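Protein Rv1364c/MT1410 (Mycobacterium tuberculosis, PDB 3KE6) probably regulates a sigma factor by combining a PP2C-type, manganese-binding serine phosphatase domain with an anti-sigma-factor kinase domain. Local coordinates at residues 64-69 against 122-127; 106-111 against 162-167; 135-140 against 168-173. All blocks are in the same frame, centred on the assembly; numbering follows the deposited sequence.

The first segment to take part, in strand 64-71, is followed by helices 77-95 and 100-110. Contact 1 closes this largely helical excursion by laying 122-127 beside 64-69. The chain then turns into strand 133-139, which pairs with strand 121-128. Contact 3 follows contact 1 in series and brings 168-173 back to the strand at 135-140, ending the loop after strand 153-155. Contact 2 crosses both: its helical segment 106-111 lies inside the loop of contact 1, and 162-167 lies inside that of contact 3. Together the three contacts tie the five-stranded sheet, helix 100-110 and the long loop into one phosphatase domain.

Contact 1: 64-69 against 122-127; sequences RLVLVV and MCVGSL
Leu65, Leu67 and Val69 pair with Leu127, Gly125 and Cys123 through six backbone hydrogen bonds, two to each pair. Gly125 O takes the amide of Leu67 at 2.8 Å, and Gly125 N returns a bond to Leu67 O at 3.0 Å. Val66 and Val68 stand in non-hydrogen-bonded pairs with Ser126 and Val124. Their CA atoms point C-H groups at carbonyls of the partner strand, as in Val66 CA to Gly125 O at 3.2 Å.

On the face of Val66, Val68, Val124 and Ser126, Val66 CG1 meets Val124 CG1 at 4.0 Å, and the two side chains cross obliquely. The chi1 of 180° turns Val66 CG1 toward Val124 and leaves CG2 against Ser126 OG at 3.5 Å. Arg64 comes to the same hydroxyl, with Ser126 OG at the edge of its guanidinium group. On the other face, with Leu67 and Val69, Leu65 CB and Leu127 CB are 4.2 Å apart.

Helix 77-95 packs on the first face, with Leu90 against Val68 and Val124. Strand 249-256 packs on the second, where Leu252 and Met254 touch Leu67. The Val69 side chain there lies about 9 Å from a bound manganese ion. Strands 54-60 and 133-139 continue the sheet on the two flanks. This is a central antiparallel strand pair of the layered alpha-beta sandwich of PP2C-type phosphatases.

Contact 2: 106-111 against 162-167; sequences AVDRFH and GPLGSG
The C-terminal part of helix 100-110 packs here against the loop between strands 153-155 and 173-176, within the phosphatase domain. Asp108 reaches out to Gly165 of that loop. Gly165 N gives its hydrogen to Asp108 OD1 over 2.7 Å, with an N-H...O angle of 166°. The donor meets the oxygen nearly along its C-O axis. Asp108 CG is anti to the backbone N (chi1 -173°), which carries the carboxylate out from the helix to the loop. The same OD1 also lies 3.4 Å from Leu164 CA.

His111, three residues on, also approaches Gly165. Its CE1 is 3.4 Å from Gly165 CA, and the approach is oblique to the ring. His111 ND1 also points at Asp108 O, but that hydrogen bond is implausibly short and therefore doubtful. Gly165 has a positive phi of 71°, a conformation common for glycine.

Leu164 supplies the apolar part. Its CD2 branch touches Val107 CG1 at 4.1 Å and His111 CB at 4.0 Å. Leu86 of helix 77-95 and Met122 also pack on Leu164. Lys118 bonds to Gly165 O, so both polar backbone atoms of this glycine are held. The loop is therefore tied to the helix by one straight bond to a carboxylate, and that bond would probably lower the proton affinity of Asp108.

Contact 3: 135-140 against 168-173; sequences QYCTAG and TGFPVR
Arg173 begins strand 173-176, the outermost strand of the five-stranded antiparallel sheet of the phosphatase domain, and pairs with Tyr136 of strand 133-139. The loop before it, 168-172, lies alongside Cys137 and Ala139.

Two backbone hydrogen bonds make the junction. Tyr136 N donates to Arg173 O at 3.0 Å, and Arg173 N donates to Tyr136 O at 3.1 Å. They form one antiparallel hydrogen-bonded pair. Next to it, Gln135 CA directs its C-H at Arg173 O, and Val172 CA directs its own at Tyr136 O.

The side chains of this pair also meet. Tyr136 and Arg173 lie side by side and point the same way, with the ring and guanidinium planes 51° apart. Arg173 CB rests against CE1 and CZ of the ring. Arg173 NH1 makes a weak bond to Tyr136 OH at 3.3 Å. The stronger partner of that hydroxyl is Glu157 O, in the loop after strand 153-155.

Van der Waals contacts make up the rest. Val172 spreads its two branches: CG1 touches Cys137 CB at 3.8 Å, while the amide nitrogen Gln135 NE2 rests on CG2 at 3.6 Å. The Gln135 chain is extended beyond CG and crosses over the valine at a slant. Leu104 of helix 100-110 packs on both Cys137 and Phe170, and Val101 on Val172.

A sulfur-aromatic contact completes the set. Cys137 SG sits at the edge of the Phe170 ring, 5.4 Å from its centroid. Ala139 CB meets the same ring at its edge and in its plane, 3.8 Å from Phe170 CE1.

Contact 1: 64-69 against 122-127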
ATOM      1  N   ARG A  64       2.501  11.090  -5.012  1.00 52.83           N
ATOM      2  CA  ARG A  64       3.540  10.069  -4.900  1.00 52.65           C
ATOM      3  C   ARG A  64       3.215   8.985  -3.874  1.00 52.02           C
ATOM      4  O   ARG A  64       2.346   9.168  -3.011  1.00 51.72           O
ATOM      5  CB  ARG A  64       4.895  10.727  -4.551  1.00 52.56           C
ATOM      6  CG  ARG A  64       4.934  11.387  -3.170  1.00 52.78           C
ATOM      7  CD  ARG A  64       5.906  12.544  -3.093  1.00 53.92           C
ATOM      8  NE  ARG A  64       6.652  12.548  -1.828  1.00 60.29           N
ATOM      9  CZ  ARG A  64       6.298  13.194  -0.712  1.00 62.63           C
ATOM     10  NH1 ARG A  64       7.083  13.102   0.378  1.00 62.11           N
ATOM     11  NH2 ARG A  64       5.182  13.926  -0.668  1.00 60.33           N
ATOM     12  N   LEU A  65       3.934   7.867  -4.007  1.00 51.17           N
ATOM     13  CA  LEU A  65       3.889   6.724  -3.093  1.00 50.68           C
ATOM     14  C   LEU A  65       5.272   6.541  -2.428  1.00 50.01           C
ATOM     15  O   LEU A  65       6.288   6.396  -3.120  1.00 49.14           O
ATOM     16  CB  LEU A  65       3.512   5.437  -3.852  1.00 49.72           C
ATOM     17  CG  LEU A  65       3.353   4.183  -2.968  1.00 51.21           C
ATOM     18  CD1 LEU A  65       2.324   4.398  -1.848  1.00 47.13           C
ATOM     19  CD2 LEU A  65       2.976   2.982  -3.780  1.00 50.45           C
ATOM     20  N   VAL A  66       5.299   6.525  -1.099  1.00 49.83           N
ATOM     21  CA  VAL A  66       6.551   6.345  -0.354  1.00 50.31           C
ATOM     22  C   VAL A  66       6.595   4.979   0.358  1.00 50.43           C
ATOM     23  O   VAL A  66       5.691   4.626   1.132  1.00 50.98           O
ATOM     24  CB  VAL A  66       6.802   7.493   0.656  1.00 50.50           C
ATOM     25  CG1 VAL A  66       8.095   7.247   1.393  1.00 52.24           C
ATOM     26  CG2 VAL A  66       6.849   8.866  -0.045  1.00 47.25           C
ATOM     27  N   LEU A  67       7.635   4.209   0.053  1.00 50.08           N
ATOM     28  CA  LEU A  67       7.808   2.855   0.568  1.00 49.99           C
ATOM     29  C   LEU A  67       8.938   2.820   1.587  1.00 50.17           C
ATOM     30  O   LEU A  67       9.947   3.506   1.429  1.00 49.18           O
ATOM     31  CB  LEU A  67       8.141   1.898  -0.576  1.00 49.33           C
ATOM     32  CG  LEU A  67       7.034   1.724  -1.607  1.00 49.14           C
ATOM     33  CD1 LEU A  67       7.447   0.720  -2.663  1.00 42.75           C
ATOM     34  CD2 LEU A  67       5.682   1.330  -0.925  1.00 44.37           C
ATOM     35  N   VAL A  68       8.775   2.008   2.626  1.00 50.74           N
ATOM     36  CA  VAL A  68       9.771   1.941   3.693  1.00 51.34           C
ATOM     37  C   VAL A  68       9.946   0.521   4.133  1.00 51.76           C
ATOM     38  O   VAL A  68       8.974  -0.162   4.400  1.00 51.17           O
ATOM     39  CB  VAL A  68       9.330   2.766   4.957  1.00 52.07           C
ATOM     40  CG1 VAL A  68      10.310   2.548   6.140  1.00 49.60           C
ATOM     41  CG2 VAL A  68       9.187   4.256   4.616  1.00 52.00           C
ATOM     42  N   VAL A  69      11.195   0.093   4.229  1.00 52.80           N
ATOM     43  CA  VAL A  69      11.541  -1.127   4.946  1.00 54.15           C
ATOM     44  C   VAL A  69      12.712  -0.793   5.872  1.00 54.70           C
ATOM     45  O   VAL A  69      13.615  -0.066   5.485  1.00 54.71           O
ATOM     46  CB  VAL A  69      11.881  -2.285   3.968  1.00 54.21           C
ATOM     47  CG1 VAL A  69      12.782  -3.274   4.613  1.00 54.03           C
ATOM     48  CG2 VAL A  69      10.602  -2.978   3.494  1.00 52.57           C
ATOM     49  N   MET A 122      17.754   1.200   6.918  1.00 54.55           N
ATOM     50  CA  MET A 122      16.503   1.506   6.242  1.00 54.73           C
ATOM     51  C   MET A 122      16.689   1.603   4.759  1.00 54.27           C
ATOM     52  O   MET A 122      17.731   1.993   4.266  1.00 54.20           O
ATOM     53  CB  MET A 122      15.944   2.847   6.706  1.00 54.59           C
ATOM     54  CG  MET A 122      15.417   2.848   8.115  1.00 56.04           C
ATOM     55  SD  MET A 122      15.386   4.525   8.742  1.00 56.37           S
ATOM     56  CE  MET A 122      13.700   4.994   8.370  1.00 58.42           C
ATOM     57  N   CYS A 123      15.629   1.274   4.053  1.00 54.56           N
ATOM     58  CA  CYS A 123      15.551   1.530   2.645  1.00 53.98           C
ATOM     59  C   CYS A 123      14.215   2.245   2.350  1.00 53.38           C
ATOM     60  O   CYS A 123      13.144   1.698   2.583  1.00 52.63           O
ATOM     61  CB  CYS A 123      15.689   0.207   1.918  1.00 54.05           C
ATOM     62  SG  CYS A 123      15.597   0.335   0.181  1.00 56.23           S
ATOM     63  N   VAL A 124      14.310   3.485   1.881  1.00 52.95           N
ATOM     64  CA  VAL A 124      13.156   4.318   1.601  1.00 52.71           C
ATOM     65  C   VAL A 124      13.120   4.703   0.129  1.00 52.61           C
ATOM     66  O   VAL A 124      14.140   5.068  -0.436  1.00 52.09           O
ATOM     67  CB  VAL A 124      13.214   5.617   2.405  1.00 52.64           C
ATOM     68  CG1 VAL A 124      11.949   6.456   2.154  1.00 51.58           C
ATOM     69  CG2 VAL A 124      13.400   5.315   3.890  1.00 52.05           C
ATOM     70  N   GLY A 125      11.935   4.647  -0.476  1.00 52.84           N
ATOM     71  CA  GLY A 125      11.752   5.064  -1.862  1.00 53.10           C
ATOM     72  C   GLY A 125      10.469   5.844  -2.116  1.00 53.52           C
ATOM     73  O   GLY A 125       9.456   5.662  -1.428  1.00 53.43           O
ATOM     74  N   SER A 126      10.516   6.720  -3.117  1.00 53.91           N
ATOM     75  CA  SER A 126       9.382   7.551  -3.470  1.00 53.72           C
ATOM     76  C   SER A 126       9.092   7.442  -4.959  1.00 54.03           C
ATOM     77  O   SER A 126       9.936   7.761  -5.783  1.00 54.14           O
ATOM     78  CB  SER A 126       9.649   9.001  -3.097  1.00 53.81           C
ATOM     79  OG  SER A 126       8.428   9.717  -3.004  1.00 53.30           O
ATOM     80  N   LEU A 127       7.881   6.998  -5.287  1.00 54.24           N
ATOM     81  CA  LEU A 127       7.449   6.860  -6.662  1.00 53.81           C
ATOM     82  C   LEU A 127       6.683   8.094  -7.083  1.00 53.64           C
ATOM     83  O   LEU A 127       5.717   8.453  -6.430  1.00 53.72           O
ATOM     84  CB  LEU A 127       6.521   5.652  -6.781  1.00 54.27           C
ATOM     85  CG  LEU A 127       5.901   5.358  -8.158  1.00 54.92           C
ATOM     86  CD1 LEU A 127       6.984   5.083  -9.259  1.00 50.13           C
ATOM     87  CD2 LEU A 127       4.924   4.206  -8.042  1.00 52.95           C
TER

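Contact 2: 106-111 against 162-167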
ATOM      1  N   ALA A 106      16.138  13.756   9.453  1.00 50.95           N
ATOM      2  CA  ALA A 106      15.427  14.104  10.685  1.00 50.51           C
ATOM      3  C   ALA A 106      15.528  12.929  11.647  1.00 50.18           C
ATOM      4  O   ALA A 106      15.730  13.111  12.855  1.00 49.93           O
ATOM      5  CB  ALA A 106      13.965  14.439  10.401  1.00 50.19           C
ATOM      6  N   VAL A 107      15.418  11.728  11.084  1.00 49.50           N
ATOM      7  CA  VAL A 107      15.405  10.512  11.864  1.00 49.75           C
ATOM      8  C   VAL A 107      16.782  10.253  12.410  1.00 50.01           C
ATOM      9  O   VAL A 107      16.938   9.884  13.565  1.00 50.27           O
ATOM     10  CB  VAL A 107      14.973   9.311  11.007  1.00 49.99           C
ATOM     11  CG1 VAL A 107      15.087   8.021  11.798  1.00 49.21           C
ATOM     12  CG2 VAL A 107      13.535   9.514  10.467  1.00 48.87           C
ATOM     13  N   ASP A 108      17.790  10.462  11.573  1.00 50.05           N
ATOM     14  CA  ASP A 108      19.154  10.217  11.962  1.00 50.09           C
ATOM     15  C   ASP A 108      19.547  11.129  13.120  1.00 50.01           C
ATOM     16  O   ASP A 108      20.246  10.716  14.045  1.00 49.77           O
ATOM     17  CB  ASP A 108      20.081  10.429  10.759  1.00 50.51           C
ATOM     18  CG  ASP A 108      21.536  10.015  11.035  1.00 50.01           C
ATOM     19  OD1 ASP A 108      21.771   8.906  11.556  1.00 49.77           O
ATOM     20  OD2 ASP A 108      22.449  10.802  10.711  1.00 51.97           O
ATOM     21  N   ARG A 109      19.099  12.370  13.067  1.00 50.09           N
ATOM     22  CA  ARG A 109      19.354  13.291  14.161  1.00 50.38           C
ATOM     23  C   ARG A 109      18.549  12.887  15.410  1.00 50.35           C
ATOM     24  O   ARG A 109      19.030  13.045  16.536  1.00 50.60           O
ATOM     25  CB  ARG A 109      19.064  14.743  13.738  1.00 50.53           C
ATOM     26  CG  ARG A 109      20.134  15.343  12.793  1.00 50.14           C
ATOM     27  CD  ARG A 109      20.015  16.883  12.656  1.00 51.04           C
ATOM     28  NE  ARG A 109      18.672  17.283  12.256  1.00 52.70           N
ATOM     29  CZ  ARG A 109      18.202  17.268  11.007  1.00 56.11           C
ATOM     30  NH1 ARG A 109      16.933  17.619  10.776  1.00 53.33           N
ATOM     31  NH2 ARG A 109      18.978  16.900   9.986  1.00 57.45           N
ATOM     32  N   PHE A 110      17.344  12.359  15.206  1.00 50.14           N
ATOM     33  CA  PHE A 110      16.493  11.880  16.301  1.00 50.27           C
ATOM     34  C   PHE A 110      17.093  10.684  17.038  1.00 50.45           C
ATOM     35  O   PHE A 110      16.939  10.563  18.250  1.00 51.04           O
ATOM     36  CB  PHE A 110      15.105  11.501  15.768  1.00 50.15           C
ATOM     37  CG  PHE A 110      14.153  10.984  16.822  1.00 49.74           C
ATOM     38  CD1 PHE A 110      13.953  11.670  17.995  1.00 50.58           C
ATOM     39  CD2 PHE A 110      13.429   9.821  16.615  1.00 49.39           C
ATOM     40  CE1 PHE A 110      13.061  11.199  18.947  1.00 51.22           C
ATOM     41  CE2 PHE A 110      12.539   9.347  17.572  1.00 48.03           C
ATOM     42  CZ  PHE A 110      12.351  10.033  18.729  1.00 47.42           C
ATOM     43  N   HIS A 111      17.789   9.811  16.320  1.00 50.57           N
ATOM     44  CA  HIS A 111      18.285   8.563  16.917  1.00 50.77           C
ATOM     45  C   HIS A 111      19.028   8.769  18.268  1.00 50.78           C
ATOM     46  O   HIS A 111      18.862   7.980  19.189  1.00 50.89           O
ATOM     47  CB  HIS A 111      19.105   7.756  15.887  1.00 50.31           C
ATOM     48  CG  HIS A 111      20.586   7.924  15.999  1.00 51.36           C
ATOM     49  ND1 HIS A 111      21.299   8.796  15.206  1.00 53.10           N
ATOM     50  CD2 HIS A 111      21.496   7.308  16.795  1.00 51.55           C
ATOM     51  CE1 HIS A 111      22.582   8.723  15.519  1.00 52.59           C
ATOM     52  NE2 HIS A 111      22.728   7.828  16.481  1.00 49.64           N
ATOM     53  N   GLY A 162      24.680   4.872   4.484  1.00 53.76           N
ATOM     54  CA  GLY A 162      24.976   3.898   5.539  1.00 53.99           C
ATOM     55  C   GLY A 162      23.875   3.969   6.589  1.00 54.12           C
ATOM     56  O   GLY A 162      22.941   4.755   6.457  1.00 53.64           O
ATOM     57  N   PRO A 163      23.979   3.157   7.649  1.00 54.44           N
ATOM     58  CA  PRO A 163      22.897   3.094   8.632  1.00 54.70           C
ATOM     59  C   PRO A 163      22.818   4.351   9.485  1.00 55.16           C
ATOM     60  O   PRO A 163      23.656   5.236   9.348  1.00 55.19           O
ATOM     61  CB  PRO A 163      23.282   1.899   9.500  1.00 54.80           C
ATOM     62  CG  PRO A 163      24.760   1.798   9.370  1.00 54.28           C
ATOM     63  CD  PRO A 163      25.103   2.268   7.993  1.00 53.97           C
ATOM     64  N   LEU A 164      21.808   4.424  10.350  1.00 55.39           N
ATOM     65  CA  LEU A 164      21.715   5.510  11.328  1.00 55.30           C
ATOM     66  C   LEU A 164      22.972   5.630  12.178  1.00 55.43           C
ATOM     67  O   LEU A 164      23.509   4.631  12.648  1.00 55.32           O
ATOM     68  CB  LEU A 164      20.532   5.297  12.269  1.00 55.58           C
ATOM     69  CG  LEU A 164      19.199   5.903  11.843  1.00 55.99           C
ATOM     70  CD1 LEU A 164      18.909   5.594  10.396  1.00 56.76           C
ATOM     71  CD2 LEU A 164      18.112   5.389  12.766  1.00 54.78           C
ATOM     72  N   GLY A 165      23.408   6.868  12.393  1.00 55.61           N
ATOM     73  CA  GLY A 165      24.569   7.149  13.206  1.00 55.49           C
ATOM     74  C   GLY A 165      25.842   6.728  12.503  1.00 55.67           C
ATOM     75  O   GLY A 165      26.739   6.166  13.125  1.00 55.60           O
ATOM     76  N   SER A 166      25.917   6.984  11.201  1.00 55.65           N
ATOM     77  CA  SER A 166      27.111   6.663  10.433  1.00 55.87           C
ATOM     78  C   SER A 166      27.783   7.901   9.838  1.00 56.26           C
ATOM     79  O   SER A 166      28.863   7.789   9.272  1.00 56.28           O
ATOM     80  CB  SER A 166      26.777   5.676   9.320  1.00 55.54           C
ATOM     81  OG  SER A 166      25.928   6.270   8.358  1.00 54.57           O
ATOM     82  N   GLY A 167      27.150   9.070   9.941  1.00 56.72           N
ATOM     83  CA  GLY A 167      27.703  10.304   9.371  1.00 56.84           C
ATOM     84  C   GLY A 167      27.966  10.263   7.868  1.00 57.22           C
ATOM     85  O   GLY A 167      28.665  11.119   7.320  1.00 57.47           O
TER

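Contact 3: 135-140 against 168-173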
ATOM      1  N   GLN A 135      12.787   7.623  -6.660  1.00 56.23           N
ATOM      2  CA  GLN A 135      13.936   8.104  -5.915  1.00 55.93           C
ATOM      3  C   GLN A 135      14.083   7.303  -4.635  1.00 55.40           C
ATOM      4  O   GLN A 135      13.156   7.229  -3.850  1.00 55.55           O
ATOM      5  CB  GLN A 135      13.736   9.585  -5.593  1.00 55.95           C
ATOM      6  CG  GLN A 135      14.733  10.181  -4.619  1.00 56.51           C
ATOM      7  CD  GLN A 135      14.751  11.692  -4.672  1.00 57.75           C
ATOM      8  OE1 GLN A 135      14.454  12.292  -5.715  1.00 61.90           O
ATOM      9  NE2 GLN A 135      15.121  12.324  -3.555  1.00 63.84           N
ATOM     10  N   TYR A 136      15.255   6.723  -4.412  1.00 55.10           N
ATOM     11  CA  TYR A 136      15.442   5.810  -3.301  1.00 54.64           C
ATOM     12  C   TYR A 136      16.784   5.985  -2.594  1.00 54.28           C
ATOM     13  O   TYR A 136      17.752   6.474  -3.179  1.00 54.39           O
ATOM     14  CB  TYR A 136      15.300   4.375  -3.798  1.00 54.33           C
ATOM     15  CG  TYR A 136      16.459   3.910  -4.637  1.00 54.67           C
ATOM     16  CD1 TYR A 136      16.533   4.212  -5.990  1.00 53.71           C
ATOM     17  CD2 TYR A 136      17.483   3.163  -4.078  1.00 54.45           C
ATOM     18  CE1 TYR A 136      17.583   3.774  -6.752  1.00 53.29           C
ATOM     19  CE2 TYR A 136      18.535   2.721  -4.832  1.00 54.11           C
ATOM     20  CZ  TYR A 136      18.596   3.025  -6.169  1.00 54.60           C
ATOM     21  OH  TYR A 136      19.686   2.579  -6.919  1.00 53.56           O
ATOM     22  N   CYS A 137      16.800   5.582  -1.326  1.00 54.17           N
ATOM     23  CA  CYS A 137      17.970   5.617  -0.469  1.00 53.82           C
ATOM     24  C   CYS A 137      18.101   4.273   0.250  1.00 53.61           C
ATOM     25  O   CYS A 137      17.109   3.730   0.753  1.00 53.90           O
ATOM     26  CB  CYS A 137      17.867   6.749   0.557  1.00 53.57           C
ATOM     27  SG  CYS A 137      19.389   6.977   1.544  1.00 55.70           S
ATOM     28  N   THR A 138      19.322   3.745   0.255  1.00 53.12           N
ATOM     29  CA  THR A 138      19.682   2.491   0.888  1.00 52.84           C
ATOM     30  C   THR A 138      20.588   2.823   2.073  1.00 52.66           C
ATOM     31  O   THR A 138      21.805   2.823   1.945  1.00 51.82           O
ATOM     32  CB  THR A 138      20.468   1.580  -0.090  1.00 52.91           C
ATOM     33  OG1 THR A 138      21.625   2.274  -0.576  1.00 51.84           O
ATOM     34  CG2 THR A 138      19.612   1.180  -1.274  1.00 52.30           C
ATOM     35  N   ALA A 139      19.980   3.138   3.213  1.00 52.78           N
ATOM     36  CA  ALA A 139      20.729   3.504   4.412  1.00 52.76           C
ATOM     37  C   ALA A 139      21.298   2.254   5.085  1.00 52.95           C
ATOM     38  O   ALA A 139      20.647   1.652   5.943  1.00 52.92           O
ATOM     39  CB  ALA A 139      19.839   4.279   5.375  1.00 52.53           C
ATOM     40  N   GLY A 140      22.510   1.871   4.677  1.00 53.15           N
ATOM     41  CA  GLY A 140      23.168   0.649   5.157  1.00 53.14           C
ATOM     42  C   GLY A 140      22.280  -0.566   4.995  1.00 53.16           C
ATOM     43  O   GLY A 140      22.311  -1.494   5.801  1.00 53.00           O
ATOM     44  N   THR A 168      27.398   9.271   7.193  1.00 57.35           N
ATOM     45  CA  THR A 168      27.592   9.107   5.763  1.00 57.29           C
ATOM     46  C   THR A 168      26.708  10.078   4.985  1.00 57.58           C
ATOM     47  O   THR A 168      26.985  10.375   3.819  1.00 57.82           O
ATOM     48  CB  THR A 168      27.249   7.679   5.332  1.00 57.12           C
ATOM     49  OG1 THR A 168      27.685   7.460   3.987  1.00 55.75           O
ATOM     50  CG2 THR A 168      25.758   7.465   5.422  1.00 58.13           C
ATOM     51  N   GLY A 169      25.655  10.575   5.636  1.00 57.61           N
ATOM     52  CA  GLY A 169      24.642  11.388   4.975  1.00 57.37           C
ATOM     53  C   GLY A 169      23.612  10.439   4.421  1.00 57.51           C
ATOM     54  O   GLY A 169      23.544   9.287   4.852  1.00 57.82           O
ATOM     55  N   PHE A 170      22.806  10.917   3.476  1.00 57.38           N
ATOM     56  CA  PHE A 170      21.751  10.099   2.864  1.00 56.96           C
ATOM     57  C   PHE A 170      21.564  10.437   1.391  1.00 56.78           C
ATOM     58  O   PHE A 170      20.502  10.917   0.989  1.00 56.87           O
ATOM     59  CB  PHE A 170      20.439  10.273   3.615  1.00 56.70           C
ATOM     60  CG  PHE A 170      20.477   9.736   5.002  1.00 57.12           C
ATOM     61  CD1 PHE A 170      20.178   8.403   5.249  1.00 58.00           C
ATOM     62  CD2 PHE A 170      20.823  10.555   6.069  1.00 57.11           C
ATOM     63  CE1 PHE A 170      20.221   7.894   6.538  1.00 57.83           C
ATOM     64  CE2 PHE A 170      20.863  10.056   7.361  1.00 57.03           C
ATOM     65  CZ  PHE A 170      20.564   8.722   7.596  1.00 57.11           C
ATOM     66  N   PRO A 171      22.604  10.188   0.581  1.00 56.47           N
ATOM     67  CA  PRO A 171      22.525  10.358  -0.871  1.00 56.44           C
ATOM     68  C   PRO A 171      21.460   9.470  -1.504  1.00 56.22           C
ATOM     69  O   PRO A 171      21.146   8.408  -0.964  1.00 56.60           O
ATOM     70  CB  PRO A 171      23.925   9.957  -1.349  1.00 56.65           C
ATOM     71  CG  PRO A 171      24.527   9.191  -0.225  1.00 56.84           C
ATOM     72  CD  PRO A 171      23.940   9.748   1.014  1.00 56.37           C
ATOM     73  N   VAL A 172      20.909   9.906  -2.634  1.00 55.90           N
ATOM     74  CA  VAL A 172      19.751   9.245  -3.250  1.00 55.96           C
ATOM     75  C   VAL A 172      19.938   9.067  -4.756  1.00 56.03           C
ATOM     76  O   VAL A 172      20.517   9.922  -5.407  1.00 56.63           O
ATOM     77  CB  VAL A 172      18.429  10.037  -3.011  1.00 56.03           C
ATOM     78  CG1 VAL A 172      17.981   9.927  -1.557  1.00 56.97           C
ATOM     79  CG2 VAL A 172      18.571  11.495  -3.418  1.00 54.42           C
ATOM     80  N   ARG A 173      19.448   7.955  -5.299  1.00 55.80           N
ATOM     81  CA  ARG A 173      19.536   7.674  -6.733  1.00 55.66           C
ATOM     82  C   ARG A 173      18.139   7.539  -7.299  1.00 55.25           C
ATOM     83  O   ARG A 173      17.171   7.521  -6.550  1.00 54.96           O
ATOM     84  CB  ARG A 173      20.285   6.369  -6.998  1.00 55.50           C
ATOM     85  CG  ARG A 173      21.759   6.390  -6.724  1.00 55.50           C
ATOM     86  CD  ARG A 173      22.399   5.049  -7.105  1.00 56.54           C
ATOM     87  NE  ARG A 173      22.891   5.030  -8.484  1.00 60.47           N
ATOM     88  CZ  ARG A 173      22.183   4.694  -9.568  1.00 60.05           C
ATOM     89  NH1 ARG A 173      20.912   4.328  -9.494  1.00 59.17           N
ATOM     90  NH2 ARG A 173      22.770   4.727 -10.758  1.00 61.78           N
TER